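Local coordinates for protein NAD-dependent epimerase/dehydratase (Methylobacillus flagellatus KT, PDB 3GPI) that is of unknown function but probably binds a nicotinamide adenine dinucleotide cofactor, as in NAD-dependent epimerases and dehydratases of the extended short-chain dehydrogenase kind, at residues R90-L93 and S94-G98; R162-M165 and I166-Q170; S268-G271 and A272-A275. One frame throughout, in Å; residues are numbered along the deposited sequence. Where two conformers were deposited one is given.

Contact 1 stands apart from the other two: its centre is about 39 Å from that of contact 2 and about 40 Å from that of contact 3, across the middle of the chain. It ends helix 86-95, which packs on strand 66-69 of the Rossmann-type sheet. Contacts 2 and 3 lie together, centres about 12 Å apart, where helices 164-168 and 266-277 meet. Met-165 CB comes within 3.4 Å of Tyr-270 OH, and Leu-163 CD2 within 3.8 Å of Leu-273 CD1. The 1,2-ethanediol bound by Tyr-270, probably from the crystallisation liquor, also lies about 4 Å from the side chain of Met-165 and may mark a small pocket beside contacts 2 and 3.

Contact 1 of 3, residues R90-L93 and S94-G98; sequences RNTL and SALEG
Leu-96 lies beside Thr-92 one turn on, their side chains pointing the same way where helix 86-95 runs out. From its root outward, Leu-96 CB rests near the carbonyl oxygens Leu-93 O and Thr-92 O, CG closes to 3.4 Å from Thr-92 O, and CD1 reaches past that oxygen to lie 4.2 Å from Thr-92 CG2. This methyl is available because CG2 is anti to the backbone N (chi1 -63°, measured to OG1), while Thr-92 OG1 turns back to bond Gly-88 O. The same face of the helix, with Leu-93, packs on Leu-67 of strand 66-69.

Two regular rungs precede the end: Ser-94 N to Arg-90 O and Ala-95 N to Asn-91 O, both 2.9 Å. Leu-96 N then divides its hydrogen between a weak bond to Thr-92 O (3.1 Å) and one to Leu-93 O at 3.0 Å, approaching the latter from above the carbonyl plane. Glu-97 N closes a further tight turn on Ser-94 O. The chemistry is that of a helix C-terminus where alpha-helical bonds give way to i to i+3 bonds, while the buried threonine and leucines keep their apolar side on the sheet.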
loop_
_atom_site.group_PDB
_atom_site.type_symbol
_atom_site.label_atom_id
_atom_site.label_comp_id
_atom_site.label_asym_id
_atom_site.label_seq_id
_atom_site.Cartn_x
_atom_site.Cartn_y
_atom_site.Cartn_z
ATOM N N ARG A 90 0.102 -18.297 2.078
ATOM C CA ARG A 90 -0.378 -19.635 2.434
ATOM C C ARG A 90 0.385 -20.168 3.646
ATOM O O ARG A 90 -0.258 -20.684 4.580
ATOM C CB ARG A 90 -0.301 -20.643 1.265
ATOM C CG ARG A 90 -1.103 -21.919 1.533
ATOM C CD ARG A 90 -0.770 -23.035 0.544
ATOM N NE ARG A 90 -1.060 -22.655 -0.833
ATOM C CZ ARG A 90 -2.285 -22.610 -1.343
ATOM N NH1 ARG A 90 -3.323 -22.915 -0.575
ATOM N NH2 ARG A 90 -2.472 -22.258 -2.612
ATOM N N ASN A 91 1.701 -20.009 3.642
ATOM C CA ASN A 91 2.568 -20.472 4.730
ATOM C C ASN A 91 2.210 -19.758 6.025
ATOM O O ASN A 91 2.104 -20.398 7.075
ATOM C CB ASN A 91 4.049 -20.261 4.403
ATOM C CG ASN A 91 4.537 -21.180 3.289
ATOM O OD1 ASN A 91 3.851 -22.132 2.915
ATOM N ND2 ASN A 91 5.703 -20.879 2.766
ATOM N N THR A 92 1.993 -18.447 5.932
ATOM C CA THR A 92 1.663 -17.625 7.099
ATOM C C THR A 92 0.300 -18.009 7.654
ATOM O O THR A 92 0.144 -18.194 8.873
ATOM C CB THR A 92 1.676 -16.134 6.732
ATOM O OG1 THR A 92 2.991 -15.750 6.332
ATOM C CG2 THR A 92 1.337 -15.289 7.939
ATOM N N LEU A 93 -0.716 -18.146 6.814
ATOM C CA LEU A 93 -2.005 -18.562 7.303
ATOM C C LEU A 93 -1.976 -19.947 7.937
ATOM O O LEU A 93 -2.547 -20.172 8.994
ATOM C CB LEU A 93 -3.039 -18.522 6.192
ATOM C CG LEU A 93 -3.283 -17.125 5.629
ATOM C CD1 LEU A 93 -4.060 -17.231 4.297
ATOM C CD2 LEU A 93 -4.065 -16.294 6.645
ATOM N N SER A 94 -1.284 -20.881 7.291
ATOM C CA SER A 94 -1.156 -22.220 7.835
ATOM C C SER A 94 -0.481 -22.181 9.214
ATOM O O SER A 94 -0.917 -22.891 10.140
ATOM C CB SER A 94 -0.323 -23.069 6.891
ATOM O OG SER A 94 -0.095 -24.345 7.481
ATOM N N ALA A 95 0.542 -21.347 9.348
ATOM C CA ALA A 95 1.307 -21.254 10.612
ATOM C C ALA A 95 0.444 -20.641 11.711
ATOM O O ALA A 95 0.758 -20.802 12.900
ATOM C CB ALA A 95 2.572 -20.451 10.430
ATOM N N LEU A 96 -0.615 -19.929 11.338
ATOM C CA LEU A 96 -1.501 -19.301 12.311
ATOM C C LEU A 96 -2.645 -20.191 12.702
ATOM O O LEU A 96 -3.563 -19.731 13.377
ATOM C CB LEU A 96 -2.037 -17.956 11.793
ATOM C CG LEU A 96 -0.951 -16.876 11.843
ATOM C CD1 LEU A 96 -1.374 -15.609 11.093
ATOM C CD2 LEU A 96 -0.543 -16.532 13.287
ATOM N N GLU A 97 -2.647 -21.449 12.249
ATOM C CA GLU A 97 -3.641 -22.388 12.702
ATOM C C GLU A 97 -3.489 -22.555 14.212
ATOM O O GLU A 97 -2.458 -23.034 14.764
ATOM C CB GLU A 97 -3.577 -23.732 11.960
ATOM C CG GLU A 97 -4.763 -24.648 12.248
ATOM C CD GLU A 97 -5.014 -25.681 11.158
ATOM O OE1 GLU A 97 -6.098 -26.297 11.147
ATOM O OE2 GLU A 97 -4.125 -25.865 10.309
ATOM N N GLY A 98 -4.556 -22.163 14.874
ATOM C CA GLY A 98 -4.631 -22.156 16.329
ATOM C C GLY A 98 -4.810 -20.750 16.887
ATOM O O GLY A 98 -5.260 -20.606 18.020
#

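Contact 2 of 3, residues R162-M165 and I166-Q170; sequences RLRM and IRQAQ
Leu-163 and Ile-166 carry the tight side of this short helix, lying side by side and pointing the same way, with Leu-163 CD2 3.9 Å from Ile-166 CD1. Leu-273 and Tyr-270 of helix 266-277 pack on this pair. Next along, Met-165 and Gln-168 also run alongside each other. In one of its two conformers the methionine bends at its second and third torsions, setting its terminal CE 3.5 Å from Gln-168 OE1, while Leu-223 and Leu-227 of helix 220-230 touch its side chain. The glutamine's NE2 has a weak bond to Gln-174 O.

The other side is polar and looser. Arg-167, bent at chi3 (-53°), folds its guanidinium back over the start of the helix, and Leu-163 C and Arg-164 CA lie over one face of it, the latter 3.5 Å above the plane. At the edge, in plane, a water accepts from Arg-167 NH1 at 2.7 Å and from Leu-163 N, joining the arginine to the N-cap residue. Arg-164 extends instead, its side chain crossing that of Arg-167 at about a right angle, with guanidinium planes 71° apart and Arg-164 NH1 5.7 Å from Arg-167 NH2.

Between the two sides the first rungs are straight: Arg-167 N to Leu-163 O at 3.1 Å and Gln-168 N to Arg-164 O at 2.8 Å. The chemistry implies an amphipathic helix within the beta-alpha-beta unit of strands 149-158 and 181-186, with apolar groups against two helices and the arginines on its outer side. The positive charge of Arg-167, folded over the N-terminal turn, would probably be unfavourable toward the helix dipole, and the water it shares with Leu-163 N may ease this.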
loop_
_atom_site.group_PDB
_atom_site.type_symbol
_atom_site.label_atom_id
_atom_site.label_comp_id
_atom_site.label_asym_id
_atom_site.label_seq_id
_atom_site.Cartn_x
_atom_site.Cartn_y
_atom_site.Cartn_z
ATOM N N ARG A 162 10.312 7.526 -0.228
ATOM C CA ARG A 162 9.735 7.236 -1.555
ATOM C C ARG A 162 9.543 8.545 -2.301
ATOM O O ARG A 162 8.419 8.979 -2.584
ATOM C CB ARG A 162 8.421 6.479 -1.434
ATOM C CG ARG A 162 8.613 5.049 -0.981
ATOM C CD ARG A 162 7.273 4.491 -0.700
ATOM N NE ARG A 162 7.279 3.193 -0.048
ATOM C CZ ARG A 162 7.123 2.030 -0.669
ATOM N NH1 ARG A 162 7.015 1.965 -1.999
ATOM N NH2 ARG A 162 7.102 0.914 0.048
ATOM N N LEU A 163 10.676 9.173 -2.599
ATOM C CA LEU A 163 10.721 10.491 -3.213
ATOM C C LEU A 163 11.169 10.472 -4.678
ATOM O O LEU A 163 11.602 11.519 -5.215
ATOM C CB LEU A 163 11.669 11.413 -2.414
ATOM C CG LEU A 163 11.318 11.554 -0.928
ATOM C CD1 LEU A 163 12.411 12.378 -0.226
ATOM C CD2 LEU A 163 9.962 12.191 -0.670
ATOM N N ARG A 164 11.042 9.322 -5.354
ATOM C CA ARG A 164 11.429 9.233 -6.770
ATOM C C ARG A 164 10.842 10.339 -7.655
ATOM O O ARG A 164 11.540 10.856 -8.520
ATOM C CB ARG A 164 11.139 7.887 -7.410
ATOM C CG ARG A 164 11.858 7.745 -8.732
ATOM C CD ARG A 164 11.704 6.375 -9.348
ATOM N NE ARG A 164 11.781 6.480 -10.806
ATOM C CZ ARG A 164 12.903 6.427 -11.518
ATOM N NH1 ARG A 164 14.074 6.251 -10.921
ATOM N NH2 ARG A 164 12.846 6.528 -12.845
ATOM N N MET A 165 9.575 10.711 -7.487
ATOM C CA MET A 165 8.976 11.717 -8.362
ATOM C C MET A 165 9.645 13.076 -8.150
ATOM O O MET A 165 9.814 13.866 -9.093
ATOM C CB MET A 165 7.460 11.853 -8.123
ATOM C CG MET A 165 6.564 10.753 -8.755
ATOM S SD MET A 165 6.738 10.466 -10.551
ATOM C CE MET A 165 7.944 9.165 -10.444
ATOM N N ILE A 166 9.994 13.362 -6.897
ATOM C CA ILE A 166 10.683 14.627 -6.561
ATOM C C ILE A 166 12.040 14.684 -7.244
ATOM O O ILE A 166 12.394 15.739 -7.816
ATOM C CB ILE A 166 10.825 14.825 -5.033
ATOM C CG1 ILE A 166 9.472 15.202 -4.447
ATOM C CG2 ILE A 166 11.877 15.913 -4.660
ATOM C CD1 ILE A 166 9.460 15.298 -2.934
ATOM N N ARG A 167 12.765 13.572 -7.217
ATOM C CA ARG A 167 14.080 13.544 -7.869
ATOM C C ARG A 167 13.915 13.586 -9.381
ATOM O O ARG A 167 14.617 14.377 -10.034
ATOM C CB ARG A 167 14.897 12.321 -7.423
ATOM C CG ARG A 167 15.286 12.393 -5.935
ATOM C CD ARG A 167 16.196 11.228 -5.556
ATOM N NE ARG A 167 15.635 9.918 -5.924
ATOM C CZ ARG A 167 14.918 9.145 -5.113
ATOM N NH1 ARG A 167 14.635 9.507 -3.867
ATOM N NH2 ARG A 167 14.473 7.998 -5.555
ATOM N N GLN A 168 12.996 12.805 -9.946
ATOM C CA GLN A 168 12.818 12.779 -11.381
ATOM C C GLN A 168 12.408 14.175 -11.902
ATOM O O GLN A 168 12.763 14.567 -13.017
ATOM C CB GLN A 168 11.759 11.784 -11.797
ATOM C CG GLN A 168 11.673 11.633 -13.341
ATOM C CD GLN A 168 10.847 10.469 -13.863
ATOM O OE1 GLN A 168 9.788 10.110 -13.324
ATOM N NE2 GLN A 168 11.311 9.912 -14.971
ATOM N N ALA A 169 11.639 14.911 -11.122
ATOM C CA ALA A 169 11.194 16.244 -11.520
ATOM C C ALA A 169 12.364 17.212 -11.691
ATOM O O ALA A 169 12.224 18.225 -12.358
ATOM C CB ALA A 169 10.221 16.782 -10.471
ATOM N N GLN A 170 13.510 16.866 -11.108
ATOM C CA GLN A 170 14.703 17.728 -11.165
ATOM C C GLN A 170 15.450 17.561 -12.472
ATOM O O GLN A 170 16.369 18.352 -12.780
ATOM C CB GLN A 170 15.627 17.402 -9.982
ATOM C CG GLN A 170 15.087 17.855 -8.620
ATOM C CD GLN A 170 15.972 17.443 -7.486
ATOM O OE1 GLN A 170 17.132 17.102 -7.707
ATOM N NE2 GLN A 170 15.445 17.466 -6.269
HETATM O O HOH W 1 13.262 7.769 -2.309
#

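Contact 3 of 3, residues S268-G271 and A272-A275; sequences SGYG and ALLA. With EDO (1,2-ethanediol), chain B.
Tyr-270 reaches well beyond its own helix to grip a small diol: its OH is 2.7 Å from O1 of a 1,2-ethanediol, a hydrogen bond in which either oxygen could be the donor. The diol oxygen meets the ring at its edge, in plane, and the same molecule is also bonded by Arg-184 NE. It probably came from the crystallisation liquor.

Nearer the helix, the ring and Leu-273 cross obliquely, and Tyr-270 CD1 touches Leu-273 CD1 at 4.0 Å. Tyr-270 CG lies anti to the carbonyl carbon (chi1 -78°), a setting that sends the ring out toward helices 164-168 and 220-230. It packs among Leu-223, Trp-226 and Leu-227 of helix 220-230 and stacks with Tyr-158 of strand 149-158. A leucine in place of Tyr-270 would probably leave the diol without its hydroxyl partner and Tyr-158 without its ring partner.

The helix backbone is regular in part. Leu-274 N makes a straight bond to Tyr-270 O at 3.0 Å (168°), and Ala-275 N bonds Gly-271 O at 3.1 Å. Leu-273 N is held less well, with weak bonds to both Gly-269 O and Tyr-270 O. The leucine side chains lie along these carbonyls, Leu-273 CG 3.3 Å from Gly-269 O and Leu-274 CG 3.4 Å from Tyr-270 O.

The arrangement is that of a C-terminal helix, its tyrosine and leucines packed against helices 164-168 and 220-230, with the tyrosine at a site where the diol may mark a small pocket beside the Rossmann-type domain.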
loop_
_atom_site.group_PDB
_atom_site.type_symbol
_atom_site.label_atom_id
_atom_site.label_comp_id
_atom_site.label_asym_id
_atom_site.label_seq_id
_atom_site.Cartn_x
_atom_site.Cartn_y
_atom_site.Cartn_z
ATOM N N SER A 268 -1.063 18.437 -1.417
ATOM C CA SER A 268 -0.870 18.297 0.025
ATOM C C SER A 268 0.329 17.416 0.377
ATOM O O SER A 268 1.200 17.769 1.191
ATOM C CB SER A 268 -2.146 17.703 0.634
ATOM O OG SER A 268 -3.204 18.614 0.428
ATOM N N GLY A 269 0.372 16.218 -0.210
ATOM C CA GLY A 269 1.395 15.268 0.109
ATOM C C GLY A 269 2.780 15.710 -0.325
ATOM O O GLY A 269 3.730 15.676 0.475
ATOM N N TYR A 270 2.919 16.082 -1.592
ATOM C CA TYR A 270 4.223 16.547 -2.028
ATOM C C TYR A 270 4.572 17.901 -1.433
ATOM O O TYR A 270 5.740 18.138 -1.153
ATOM C CB TYR A 270 4.348 16.522 -3.548
ATOM C CG TYR A 270 4.602 15.144 -4.086
ATOM C CD1 TYR A 270 5.815 14.510 -3.872
ATOM C CD2 TYR A 270 3.625 14.456 -4.794
ATOM C CE1 TYR A 270 6.083 13.227 -4.341
ATOM C CE2 TYR A 270 3.876 13.159 -5.296
ATOM C CZ TYR A 270 5.096 12.557 -5.065
ATOM O OH TYR A 270 5.334 11.300 -5.521
ATOM N N GLY A 271 3.573 18.748 -1.205
ATOM C CA GLY A 271 3.838 19.982 -0.400
ATOM C C GLY A 271 4.540 19.649 0.933
ATOM O O GLY A 271 5.586 20.248 1.286
ATOM N N ALA A 272 4.026 18.661 1.670
ATOM C CA ALA A 272 4.616 18.296 2.966
ATOM C C ALA A 272 6.028 17.708 2.817
ATOM O O ALA A 272 6.901 17.903 3.662
ATOM C CB ALA A 272 3.703 17.316 3.692
ATOM N N LEU A 273 6.293 17.022 1.715
ATOM C CA LEU A 273 7.531 16.284 1.633
ATOM C C LEU A 273 8.626 17.212 1.226
ATOM O O LEU A 273 9.764 17.096 1.717
ATOM C CB LEU A 273 7.409 15.146 0.632
ATOM C CG LEU A 273 6.552 13.979 1.072
ATOM C CD1 LEU A 273 6.307 13.074 -0.123
ATOM C CD2 LEU A 273 7.256 13.217 2.193
ATOM N N LEU A 274 8.284 18.161 0.364
ATOM C CA LEU A 274 9.231 19.189 -0.015
ATOM C C LEU A 274 9.607 19.971 1.235
ATOM O O LEU A 274 10.796 20.170 1.504
ATOM C CB LEU A 274 8.656 20.093 -1.095
ATOM C CG LEU A 274 8.604 19.405 -2.480
ATOM C CD1 LEU A 274 7.704 20.164 -3.404
ATOM C CD2 LEU A 274 9.964 19.191 -3.186
ATOM N N ALA A 275 8.610 20.373 2.025
ATOM C CA ALA A 275 8.885 21.156 3.248
ATOM C C ALA A 275 9.821 20.427 4.214
ATOM O O ALA A 275 10.701 21.051 4.790
ATOM C CB ALA A 275 7.571 21.553 3.943
HETATM C C1 EDO B . 3.714 8.911 -7.436
HETATM O O1 EDO B . 3.336 10.072 -6.777
HETATM C C2 EDO B . 2.710 8.869 -8.537
HETATM O O2 EDO B . 3.457 9.052 -9.708
#